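PDB 2RKV: trichothecene 3-O-acetyltransferase, which catalyses transfer of an acetyl group from acetyl coenzyme A to the 3-hydroxyl of trichothecene mycotoxins such as deoxynivalenol and T-2. Local coordinates for residues D165-R176 / V383-G391. Numbering follows the deposited sequence. Where two conformers were deposited one is given.
Sequences DAVIRLLSKACR and VGLWDYDFG
Asp165 and Tyr388 form the polar cluster of a mixed helix-to-loop contact, in which residues 165-176 of helix 161-176 lie along the loop 383-391; Phe390 packs on Ile168 and Ser172, and a salt bridge closes the far end. The contact joins a helix of the N-terminal family region of this BAHD-type enzyme to the connection between the two larger sheets, running from strand 375-379 toward strand 399-401. The hold on the tyrosine rests on Tyr388 OH, which donates to Asp165 OD1 at 2.6 Å. That oxygen sits at the ring edge, while Arg169 CA lies over one face in a CH-pi contact. Asp165 holds CG opposite its backbone N (chi1 -177°), which also brings Asp165 OD2 to Gly384 N at 2.8 Å; both donors meet the Asp165 oxygens from above the carboxylate plane. In one of its two conformers, Arg169 also donates through NH2 to Tyr388 OH.

Farther along, Ser172 uses both side-chain atoms on Phe390: Ser172 OG accepts from Phe390 N at 2.9 Å, and CB sits over the ring face. Ile168 CG2 meets the edge of the Phe390 ring, 3.5 Å from Phe390 CZ, and also touches Leu385 CD2; Leu25 and Leu150 of the five-stranded sheet also touch Phe390. At the far end Arg176 NH1 forms a salt bridge with Asp389 OD1 (3.0 Å), which lies in the guanidinium plane, while Arg176 NE pairs with Asp178. Asp389 OD1 also accepts from Gly391 N at 2.8 Å, closing an Asx turn, and Asp389 OD2 pairs with Lys396.

The hydroxyls of Ser172 and Tyr388 and the carboxylates of Asp165 and Asp389 are all engaged; with one oxygen on Tyr388 OH and the other on Gly384 N, Asp165 ties the helix to two points of the loop.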
loop_
_atom_site.group_PDB
_atom_site.type_symbol
_atom_site.label_atom_id
_atom_site.label_comp_id
_atom_site.label_asym_id
_atom_site.label_seq_id
_atom_site.Cartn_x
_atom_site.Cartn_y
_atom_site.Cartn_z
ATOM N N ASP A 165 3.069 8.771 1.563
ATOM C CA ASP A 165 4.476 9.117 1.369
ATOM C C ASP A 165 4.633 10.647 1.315
ATOM O O ASP A 165 5.558 11.203 1.918
ATOM C CB ASP A 165 4.999 8.477 0.072
ATOM C CG ASP A 165 6.487 8.733 -0.163
ATOM O OD1 ASP A 165 7.267 8.732 0.812
ATOM O OD2 ASP A 165 6.889 8.892 -1.338
ATOM N N ALA A 166 3.728 11.324 0.601
ATOM C CA ALA A 166 3.788 12.788 0.486
ATOM C C ALA A 166 3.680 13.450 1.864
ATOM O O ALA A 166 4.447 14.361 2.176
ATOM C CB ALA A 166 2.700 13.292 -0.447
ATOM N N VAL A 167 2.766 12.940 2.690
ATOM C CA VAL A 167 2.562 13.433 4.063
ATOM C C VAL A 167 3.817 13.189 4.917
ATOM O O VAL A 167 4.312 14.104 5.613
ATOM C CB VAL A 167 1.297 12.787 4.691
ATOM C CG1 VAL A 167 1.180 13.097 6.192
ATOM C CG2 VAL A 167 0.035 13.294 3.959
ATOM N N ILE A 168 4.341 11.966 4.846
ATOM C CA ILE A 168 5.529 11.578 5.624
ATOM C C ILE A 168 6.762 12.409 5.224
ATOM O O ILE A 168 7.521 12.860 6.085
ATOM C CB ILE A 168 5.805 10.057 5.539
ATOM C CG1 ILE A 168 4.604 9.277 6.091
ATOM C CG2 ILE A 168 7.092 9.694 6.300
ATOM C CD1 ILE A 168 4.677 7.769 5.876
ATOM N N ARG A 169 6.926 12.623 3.920
ATOM C CA ARG A 169 8.006 13.447 3.385
ATOM C C ARG A 169 7.987 14.847 4.005
ATOM O O ARG A 169 9.028 15.369 4.417
ATOM C CB ARG A 169 7.883 13.528 1.859
ATOM C CG ARG A 169 8.892 14.419 1.153
ATOM C CD ARG A 169 9.050 13.998 -0.311
ATOM N NE ARG A 169 7.799 14.067 -1.069
ATOM C CZ ARG A 169 7.108 13.013 -1.508
ATOM N NH1 ARG A 169 5.991 13.198 -2.203
ATOM N NH2 ARG A 169 7.524 11.774 -1.268
ATOM N N LEU A 170 6.803 15.456 4.060
ATOM C CA LEU A 170 6.672 16.792 4.649
ATOM C C LEU A 170 6.858 16.746 6.160
ATOM O O LEU A 170 7.405 17.682 6.760
ATOM C CB LEU A 170 5.330 17.430 4.292
ATOM C CG LEU A 170 5.129 17.801 2.813
ATOM C CD1 LEU A 170 3.919 18.717 2.672
ATOM C CD2 LEU A 170 6.380 18.491 2.233
ATOM N N LEU A 171 6.418 15.657 6.790
ATOM C CA LEU A 171 6.688 15.508 8.216
ATOM C C LEU A 171 8.207 15.504 8.447
ATOM O O LEU A 171 8.692 16.137 9.393
ATOM C CB LEU A 171 6.032 14.252 8.791
ATOM C CG LEU A 171 6.429 13.866 10.225
ATOM C CD1 LEU A 171 6.142 15.006 11.223
ATOM C CD2 LEU A 171 5.722 12.574 10.640
ATOM N N SER A 172 8.964 14.820 7.581
ATOM C CA SER A 172 10.423 14.822 7.732
ATOM C C SER A 172 10.992 16.243 7.638
ATOM O O SER A 172 11.813 16.643 8.467
ATOM C CB SER A 172 11.107 13.892 6.725
ATOM O OG SER A 172 12.487 13.760 7.049
ATOM N N LYS A 173 10.524 17.008 6.652
ATOM C CA LYS A 173 10.912 18.421 6.521
ATOM C C LYS A 173 10.602 19.179 7.805
ATOM O O LYS A 173 11.433 19.921 8.323
ATOM C CB LYS A 173 10.169 19.095 5.368
ATOM C CG LYS A 173 10.663 18.699 3.982
ATOM C CD LYS A 173 10.207 19.735 2.955
ATOM C CE LYS A 173 10.776 19.442 1.570
ATOM N NZ LYS A 173 10.497 20.588 0.635
ATOM N N ALA A 174 9.390 18.986 8.312
ATOM C CA ALA A 174 8.941 19.709 9.504
ATOM C C ALA A 174 9.821 19.377 10.712
ATOM O O ALA A 174 10.164 20.265 11.490
ATOM C CB ALA A 174 7.488 19.408 9.792
ATOM N N CYS A 175 10.187 18.104 10.867
ATOM C CA CYS A 175 11.109 17.682 11.933
ATOM C C CYS A 175 12.465 18.394 11.842
ATOM O O CYS A 175 13.070 18.752 12.859
ATOM C CB CYS A 175 11.297 16.163 11.901
ATOM S SG CYS A 175 9.871 15.248 12.478
ATOM N N ARG A 176 12.933 18.597 10.613
ATOM C CA ARG A 176 14.194 19.288 10.370
ATOM C C ARG A 176 14.072 20.814 10.445
ATOM O O ARG A 176 15.080 21.519 10.443
ATOM C CB ARG A 176 14.745 18.894 8.994
ATOM C CG ARG A 176 15.141 17.426 8.865
ATOM C CD ARG A 176 15.725 17.113 7.475
ATOM N NE ARG A 176 16.852 17.993 7.160
ATOM C CZ ARG A 176 18.141 17.658 7.269
ATOM N NH1 ARG A 176 18.492 16.438 7.659
ATOM N NH2 ARG A 176 19.088 18.551 6.979
ATOM N N VAL A 383 7.940 4.755 -3.996
ATOM C CA VAL A 383 7.775 5.795 -2.966
ATOM C C VAL A 383 9.116 6.129 -2.310
ATOM O O VAL A 383 10.076 5.348 -2.395
ATOM C CB VAL A 383 6.641 5.493 -1.945
ATOM C CG1 VAL A 383 5.317 5.264 -2.676
ATOM C CG2 VAL A 383 6.977 4.327 -1.051
ATOM N N GLY A 384 9.174 7.291 -1.669
ATOM C CA GLY A 384 10.459 7.903 -1.315
ATOM C C GLY A 384 10.986 7.687 0.091
ATOM O O GLY A 384 11.935 8.360 0.496
ATOM N N LEU A 385 10.398 6.729 0.812
ATOM C CA LEU A 385 10.624 6.548 2.255
ATOM C C LEU A 385 12.068 6.302 2.684
ATOM O O LEU A 385 12.455 6.678 3.796
ATOM C CB LEU A 385 9.704 5.452 2.804
ATOM C CG LEU A 385 8.222 5.829 2.842
ATOM C CD1 LEU A 385 7.355 4.580 2.950
ATOM C CD2 LEU A 385 7.932 6.809 3.987
ATOM N N TRP A 386 12.865 5.668 1.817
ATOM C CA TRP A 386 14.281 5.415 2.120
ATOM C C TRP A 386 15.131 6.689 2.273
ATOM O O TRP A 386 16.274 6.629 2.760
ATOM C CB TRP A 386 14.915 4.528 1.048
ATOM C CG TRP A 386 14.564 3.081 1.116
ATOM C CD1 TRP A 386 13.536 2.454 0.470
ATOM C CD2 TRP A 386 15.274 2.060 1.834
ATOM N NE1 TRP A 386 13.551 1.106 0.755
ATOM C CE2 TRP A 386 14.605 0.838 1.590
ATOM C CE3 TRP A 386 16.404 2.062 2.669
ATOM C CZ2 TRP A 386 15.034 -0.377 2.138
ATOM C CZ3 TRP A 386 16.835 0.852 3.213
ATOM C CH2 TRP A 386 16.148 -0.348 2.950
ATOM N N ASP A 387 14.579 7.832 1.867
ATOM C CA ASP A 387 15.354 9.069 1.865
ATOM C C ASP A 387 15.152 9.955 3.098
ATOM O O ASP A 387 15.854 10.960 3.253
ATOM C CB ASP A 387 15.059 9.881 0.604
ATOM C CG ASP A 387 16.183 10.827 0.250
ATOM O OD1 ASP A 387 17.360 10.409 0.308
ATOM O OD2 ASP A 387 15.881 11.988 -0.085
ATOM N N TYR A 388 14.215 9.589 3.977
ATOM C CA TYR A 388 13.835 10.501 5.084
ATOM C C TYR A 388 14.576 10.202 6.385
ATOM O O TYR A 388 14.637 9.048 6.812
ATOM C CB TYR A 388 12.313 10.515 5.340
ATOM C CG TYR A 388 11.460 10.552 4.074
ATOM C CD1 TYR A 388 11.890 11.235 2.931
ATOM C CD2 TYR A 388 10.232 9.898 4.031
ATOM C CE1 TYR A 388 11.121 11.233 1.755
ATOM C CE2 TYR A 388 9.451 9.900 2.874
ATOM C CZ TYR A 388 9.899 10.575 1.746
ATOM O OH TYR A 388 9.138 10.571 0.598
ATOM N N ASP A 389 15.111 11.253 7.007
ATOM C CA ASP A 389 15.880 11.119 8.252
ATOM C C ASP A 389 15.182 11.784 9.440
ATOM O O ASP A 389 15.578 11.584 10.586
ATOM C CB ASP A 389 17.285 11.700 8.085
ATOM C CG ASP A 389 17.266 13.167 7.691
ATOM O OD1 ASP A 389 16.992 14.014 8.555
ATOM O OD2 ASP A 389 17.538 13.478 6.510
ATOM N N PHE A 390 14.169 12.601 9.156
ATOM C CA PHE A 390 13.393 13.283 10.209
ATOM C C PHE A 390 14.219 14.137 11.184
ATOM O O PHE A 390 13.788 14.376 12.313
ATOM C CB PHE A 390 12.518 12.284 10.986
ATOM C CG PHE A 390 11.562 11.522 10.114
ATOM C CD1 PHE A 390 11.938 10.296 9.567
ATOM C CD2 PHE A 390 10.304 12.041 9.822
ATOM C CE1 PHE A 390 11.059 9.587 8.733
ATOM C CE2 PHE A 390 9.416 11.352 8.999
ATOM C CZ PHE A 390 9.797 10.118 8.454
ATOM N N GLY A 391 15.397 14.592 10.754
ATOM C CA GLY A 391 16.268 15.399 11.624
ATOM C C GLY A 391 16.700 14.669 12.891
ATOM O O GLY A 391 17.109 15.303 13.879
#